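Local coordinates for protein EvdO1 (Micromonospora carbonacea, PDB 4XBZ) that probably acts as a metal-dependent oxygenase that carries out oxidative cyclization in the biosynthesis of orthosomycin antibiotics, at residues Asn138-Lys149 against Gln253-Ala264. Residues are numbered along the deposited sequence; the frame is centred on the assembly and turned at random.
Sequences NLIPTWDSMVFK and QRRVIYFEYRPA
Ser145 and Tyr258 exchange backbone hydrogen bonds in the middle of an antiparallel pair within the double-stranded beta-helix of this phytanoyl-CoA dioxygenase relative, a worked example of how a beta bulge lets two long strands stay bonded through a shift of register. Strands 139-147 and 256-263 pair in two stretches. In one, Ile140 and Arg262 bond both ways; in the other, Ser145-Tyr258 and Val147-Val256 do the same, with Val256 N donating almost straight to Val147 O (2.6 Å, 176°). Between them the register slips by one residue at Thr142 and Trp143, so that Thr142 N donates to Glu260 O while Trp143 O accepts from Glu260 N. A water bridges the bulge, donating to Trp143 O and Glu260 O.

Polar side chains gather over this irregularity. Glu260 runs out beside the Trp143 ring, its CG turned away from its own backbone N (chi1 -168°), and Glu260 OE1 comes to 3.4 Å from Trp143 CE3 at the edge of the ring. That oxygen accepts from Thr142 OG1 at 2.6 Å and, across the opposite face of the carboxylate, from Arg262 NE in a salt bridge. A glutamine in place of Glu260 would probably leave the Arg262 guanidinium without its charged mate and weaken its hold beside Trp143. Arg262 also reaches the carbonyls of Ala163 and Gly164, which follow the nickel ligands His160 and Asp162 in the sequence.

Apolar contacts line the other face, where Leu139 CD1 and Pro141 CB meet the Tyr261 ring and Met146 CG touches Ile257 CG1 (3.8 Å); helices 66-86 and 125-134 pack there. On the face of Ser145, toward the nickel ion, Val147 sets CB at the edge of the Tyr258 ring, in its plane, and brings CG2 to 3.7 Å from Tyr258 CD2.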
loop_
_atom_site.group_PDB
_atom_site.type_symbol
_atom_site.label_atom_id
_atom_site.label_comp_id
_atom_site.label_asym_id
_atom_site.label_seq_id
_atom_site.Cartn_x
_atom_site.Cartn_y
_atom_site.Cartn_z
ATOM N N ASN A 138 4.146 -8.286 4.095
ATOM C CA ASN A 138 4.844 -8.507 5.370
ATOM C C ASN A 138 4.077 -7.943 6.554
ATOM O O ASN A 138 4.676 -7.582 7.575
ATOM C CB ASN A 138 6.247 -7.877 5.362
ATOM C CG ASN A 138 7.032 -8.194 4.100
ATOM O OD1 ASN A 138 7.052 -9.331 3.635
ATOM N ND2 ASN A 138 7.681 -7.178 3.538
ATOM N N LEU A 139 2.760 -7.838 6.408
ATOM C CA LEU A 139 1.920 -7.304 7.474
ATOM C C LEU A 139 2.086 -8.089 8.783
ATOM O O LEU A 139 2.204 -9.313 8.791
ATOM C CB LEU A 139 0.446 -7.315 7.058
ATOM C CG LEU A 139 -0.253 -8.669 7.046
ATOM C CD1 LEU A 139 -1.401 -8.680 8.076
ATOM C CD2 LEU A 139 -0.769 -8.976 5.661
ATOM N N ILE A 140 2.109 -7.373 9.892
ATOM C CA ILE A 140 1.965 -8.030 11.178
ATOM C C ILE A 140 0.882 -7.323 11.989
ATOM O O ILE A 140 0.669 -6.121 11.825
ATOM C CB ILE A 140 3.286 -8.061 11.965
ATOM C CG1 ILE A 140 3.821 -6.649 12.206
ATOM C CG2 ILE A 140 4.325 -8.914 11.244
ATOM C CD1 ILE A 140 4.610 -6.524 13.518
ATOM N N PRO A 141 0.174 -8.073 12.842
ATOM C CA PRO A 141 -0.795 -7.479 13.775
ATOM C C PRO A 141 -0.109 -6.851 14.996
ATOM O O PRO A 141 0.792 -7.466 15.567
ATOM C CB PRO A 141 -1.653 -8.675 14.184
ATOM C CG PRO A 141 -0.678 -9.862 14.101
ATOM C CD PRO A 141 0.187 -9.549 12.905
ATOM N N THR A 142 -0.510 -5.649 15.395
ATOM C CA THR A 142 0.151 -5.007 16.520
ATOM C C THR A 142 -0.819 -4.855 17.688
ATOM O O THR A 142 -1.078 -5.817 18.407
ATOM C CB THR A 142 0.761 -3.631 16.125
ATOM O OG1 THR A 142 -0.248 -2.804 15.545
ATOM C CG2 THR A 142 1.927 -3.804 15.098
ATOM N N TRP A 143 -1.338 -3.653 17.890
ATOM C CA TRP A 143 -2.374 -3.437 18.875
ATOM C C TRP A 143 -3.616 -4.240 18.527
ATOM O O TRP A 143 -3.993 -4.346 17.354
ATOM C CB TRP A 143 -2.706 -1.937 18.990
ATOM C CG TRP A 143 -1.715 -1.170 19.849
ATOM C CD1 TRP A 143 -1.857 -0.839 21.182
ATOM C CD2 TRP A 143 -0.427 -0.663 19.452
ATOM N NE1 TRP A 143 -0.743 -0.159 21.623
ATOM C CE2 TRP A 143 0.146 -0.037 20.586
ATOM C CE3 TRP A 143 0.290 -0.665 18.250
ATOM C CZ2 TRP A 143 1.400 0.577 20.546
ATOM C CZ3 TRP A 143 1.543 -0.058 18.214
ATOM C CH2 TRP A 143 2.085 0.554 19.356
ATOM N N ASP A 144 -4.230 -4.838 19.545
ATOM C CA ASP A 144 -5.546 -5.452 19.402
ATOM C C ASP A 144 -6.355 -5.157 20.671
ATOM O O ASP A 144 -5.874 -5.330 21.792
ATOM C CB ASP A 144 -5.442 -6.966 19.110
ATOM C CG ASP A 144 -5.187 -7.822 20.366
ATOM O OD1 ASP A 144 -6.165 -8.127 21.085
ATOM O OD2 ASP A 144 -4.020 -8.220 20.620
ATOM N N SER A 145 -7.582 -4.687 20.497
ATOM C CA SER A 145 -8.365 -4.239 21.647
ATOM C C SER A 145 -9.839 -4.106 21.312
ATOM O O SER A 145 -10.221 -4.154 20.151
ATOM C CB SER A 145 -7.841 -2.890 22.160
ATOM O OG SER A 145 -7.918 -1.891 21.153
ATOM N N MET A 146 -10.660 -3.934 22.341
ATOM C CA MET A 146 -12.033 -3.546 22.124
ATOM C C MET A 146 -12.282 -2.221 22.810
ATOM O O MET A 146 -11.863 -2.011 23.958
ATOM C CB MET A 146 -12.997 -4.604 22.625
ATOM C CG MET A 146 -14.433 -4.332 22.212
ATOM S SD MET A 146 -15.548 -5.628 22.775
ATOM C CE MET A 146 -15.349 -5.465 24.541
ATOM N N VAL A 147 -12.938 -1.316 22.085
ATOM C CA VAL A 147 -13.338 -0.020 22.624
ATOM C C VAL A 147 -14.855 0.072 22.636
ATOM O O VAL A 147 -15.531 -0.400 21.713
ATOM C CB VAL A 147 -12.747 1.151 21.816
ATOM C CG1 VAL A 147 -13.173 2.494 22.409
ATOM C CG2 VAL A 147 -11.227 1.058 21.771
ATOM N N PHE A 148 -15.388 0.679 23.690
ATOM C CA PHE A 148 -16.834 0.792 23.882
ATOM C C PHE A 148 -17.077 2.003 24.757
ATOM O O PHE A 148 -16.239 2.338 25.593
ATOM C CB PHE A 148 -17.398 -0.473 24.529
ATOM C CG PHE A 148 -16.598 -0.932 25.717
ATOM C CD1 PHE A 148 -15.437 -1.682 25.542
ATOM C CD2 PHE A 148 -16.973 -0.570 27.002
ATOM C CE1 PHE A 148 -14.669 -2.079 26.633
ATOM C CE2 PHE A 148 -16.216 -0.963 28.094
ATOM C CZ PHE A 148 -15.059 -1.717 27.909
ATOM N N LYS A 149 -18.203 2.681 24.589
ATOM C CA LYS A 149 -18.420 3.826 25.452
ATOM C C LYS A 149 -19.465 3.569 26.522
ATOM O O LYS A 149 -20.102 2.516 26.566
ATOM C CB LYS A 149 -18.791 5.057 24.630
ATOM C CG LYS A 149 -19.776 4.808 23.543
ATOM C CD LYS A 149 -19.764 5.971 22.555
ATOM C CE LYS A 149 -18.348 6.287 22.105
ATOM N NZ LYS A 149 -18.322 7.189 20.935
ATOM N N GLN A 253 -23.942 1.641 23.660
ATOM C CA GLN A 253 -22.658 1.175 24.175
ATOM C C GLN A 253 -21.554 1.202 23.098
ATOM O O GLN A 253 -20.360 1.296 23.424
ATOM C CB GLN A 253 -22.778 -0.226 24.789
ATOM C CG GLN A 253 -21.648 -0.524 25.787
ATOM C CD GLN A 253 -21.741 -1.909 26.413
ATOM O OE1 GLN A 253 -22.111 -2.885 25.745
ATOM N NE2 GLN A 253 -21.408 -1.999 27.710
ATOM N N ARG A 254 -21.957 1.132 21.834
ATOM C CA ARG A 254 -21.043 1.350 20.702
ATOM C C ARG A 254 -19.711 0.614 20.856
ATOM O O ARG A 254 -18.676 1.224 21.093
ATOM C CB ARG A 254 -20.796 2.851 20.517
ATOM C CG ARG A 254 -22.044 3.628 20.130
ATOM C CD ARG A 254 -21.836 4.373 18.837
ATOM N NE ARG A 254 -20.643 3.898 18.163
ATOM C CZ ARG A 254 -19.598 4.656 17.849
ATOM N NH1 ARG A 254 -19.597 5.951 18.102
ATOM N NH2 ARG A 254 -18.555 4.097 17.269
ATOM N N ARG A 255 -19.750 -0.704 20.743
ATOM C CA ARG A 255 -18.545 -1.501 20.892
ATOM C C ARG A 255 -17.846 -1.692 19.541
ATOM O O ARG A 255 -18.470 -2.105 18.555
ATOM C CB ARG A 255 -18.877 -2.863 21.521
ATOM C CG ARG A 255 -19.677 -2.789 22.833
ATOM C CD ARG A 255 -20.346 -4.121 23.145
ATOM N NE ARG A 255 -21.312 -4.525 22.125
ATOM C CZ ARG A 255 -21.735 -5.774 21.949
ATOM N NH1 ARG A 255 -21.266 -6.745 22.729
ATOM N NH2 ARG A 255 -22.611 -6.055 20.984
ATOM N N VAL A 256 -16.547 -1.399 19.515
ATOM C CA VAL A 256 -15.721 -1.630 18.337
ATOM C C VAL A 256 -14.446 -2.400 18.695
ATOM O O VAL A 256 -13.732 -2.031 19.626
ATOM C CB VAL A 256 -15.319 -0.308 17.647
ATOM C CG1 VAL A 256 -14.415 -0.593 16.435
ATOM C CG2 VAL A 256 -16.549 0.477 17.215
ATOM N N ILE A 257 -14.176 -3.469 17.951
ATOM C CA ILE A 257 -12.933 -4.220 18.080
ATOM C C ILE A 257 -11.908 -3.686 17.080
ATOM O O ILE A 257 -12.170 -3.693 15.875
ATOM C CB ILE A 257 -13.160 -5.727 17.838
ATOM C CG1 ILE A 257 -13.838 -6.365 19.044
ATOM C CG2 ILE A 257 -11.849 -6.450 17.573
ATOM C CD1 ILE A 257 -14.235 -7.802 18.803
ATOM N N TYR A 258 -10.768 -3.207 17.589
ATOM C CA TYR A 258 -9.713 -2.604 16.763
ATOM C C TYR A 258 -8.494 -3.500 16.665
ATOM O O TYR A 258 -7.871 -3.839 17.678
ATOM C CB TYR A 258 -9.256 -1.236 17.308
ATOM C CG TYR A 258 -10.246 -0.110 17.096
ATOM C CD1 TYR A 258 -10.338 0.548 15.866
ATOM C CD2 TYR A 258 -11.094 0.298 18.124
ATOM C CE1 TYR A 258 -11.247 1.583 15.665
ATOM C CE2 TYR A 258 -12.014 1.324 17.929
ATOM C CZ TYR A 258 -12.089 1.967 16.694
ATOM O OH TYR A 258 -13.007 2.993 16.509
ATOM N N PHE A 259 -8.159 -3.854 15.431
ATOM C CA PHE A 259 -6.879 -4.462 15.071
ATOM C C PHE A 259 -5.996 -3.468 14.306
ATOM O O PHE A 259 -6.379 -3.060 13.210
ATOM C CB PHE A 259 -7.096 -5.681 14.176
ATOM C CG PHE A 259 -7.897 -6.781 14.795
ATOM C CD1 PHE A 259 -7.990 -6.922 16.177
ATOM C CD2 PHE A 259 -8.525 -7.716 13.982
ATOM C CE1 PHE A 259 -8.725 -7.961 16.723
ATOM C CE2 PHE A 259 -9.261 -8.752 14.520
ATOM C CZ PHE A 259 -9.364 -8.880 15.887
ATOM N N GLU A 260 -4.835 -3.083 14.843
ATOM C CA GLU A 260 -3.841 -2.363 14.024
ATOM C C GLU A 260 -2.863 -3.309 13.322
ATOM O O GLU A 260 -2.531 -4.381 13.828
ATOM C CB GLU A 260 -3.024 -1.353 14.833
ATOM C CG GLU A 260 -2.213 -0.400 13.922
ATOM C CD GLU A 260 -1.045 0.308 14.630
ATOM O OE1 GLU A 260 0.018 -0.328 14.868
ATOM O OE2 GLU A 260 -1.182 1.511 14.932
ATOM N N TYR A 261 -2.427 -2.897 12.138
ATOM C CA TYR A 261 -1.432 -3.622 11.368
ATOM C C TYR A 261 -0.344 -2.657 10.935
ATOM O O TYR A 261 -0.627 -1.485 10.715
ATOM C CB TYR A 261 -2.071 -4.282 10.151
ATOM C CG TYR A 261 -3.167 -5.262 10.493
ATOM C CD1 TYR A 261 -4.485 -4.843 10.607
ATOM C CD2 TYR A 261 -2.880 -6.610 10.720
ATOM C CE1 TYR A 261 -5.499 -5.728 10.914
ATOM C CE2 TYR A 261 -3.885 -7.509 11.037
ATOM C CZ TYR A 261 -5.196 -7.059 11.135
ATOM O OH TYR A 261 -6.202 -7.940 11.451
ATOM N N ARG A 262 0.896 -3.143 10.852
ATOM C CA ARG A 262 2.011 -2.394 10.269
ATOM C C ARG A 262 2.874 -3.321 9.404
ATOM O O ARG A 262 2.819 -4.542 9.551
ATOM C CB ARG A 262 2.881 -1.759 11.356
ATOM C CG ARG A 262 2.164 -0.794 12.251
ATOM C CD ARG A 262 3.094 -0.137 13.283
ATOM N NE ARG A 262 2.322 0.669 14.226
ATOM C CZ ARG A 262 2.579 1.935 14.552
ATOM N NH1 ARG A 262 3.627 2.575 14.033
ATOM N NH2 ARG A 262 1.783 2.561 15.416
ATOM N N PRO A 263 3.681 -2.752 8.498
ATOM C CA PRO A 263 4.597 -3.633 7.759
ATOM C C PRO A 263 5.758 -4.104 8.633
ATOM O O PRO A 263 6.273 -3.312 9.420
ATOM C CB PRO A 263 5.090 -2.741 6.606
ATOM C CG PRO A 263 4.031 -1.656 6.487
ATOM C CD PRO A 263 3.633 -1.400 7.914
ATOM N N ALA A 264 6.145 -5.372 8.513
ATOM C CA ALA A 264 7.296 -5.895 9.267
ATOM C C ALA A 264 8.592 -5.118 9.018
ATOM O O ALA A 264 9.349 -4.849 9.958
ATOM C CB ALA A 264 7.519 -7.375 8.954
HETATM O O HOH W 1 -4.025 -6.412 15.553
HETATM O O HOH W 2 -6.236 -2.023 19.346
#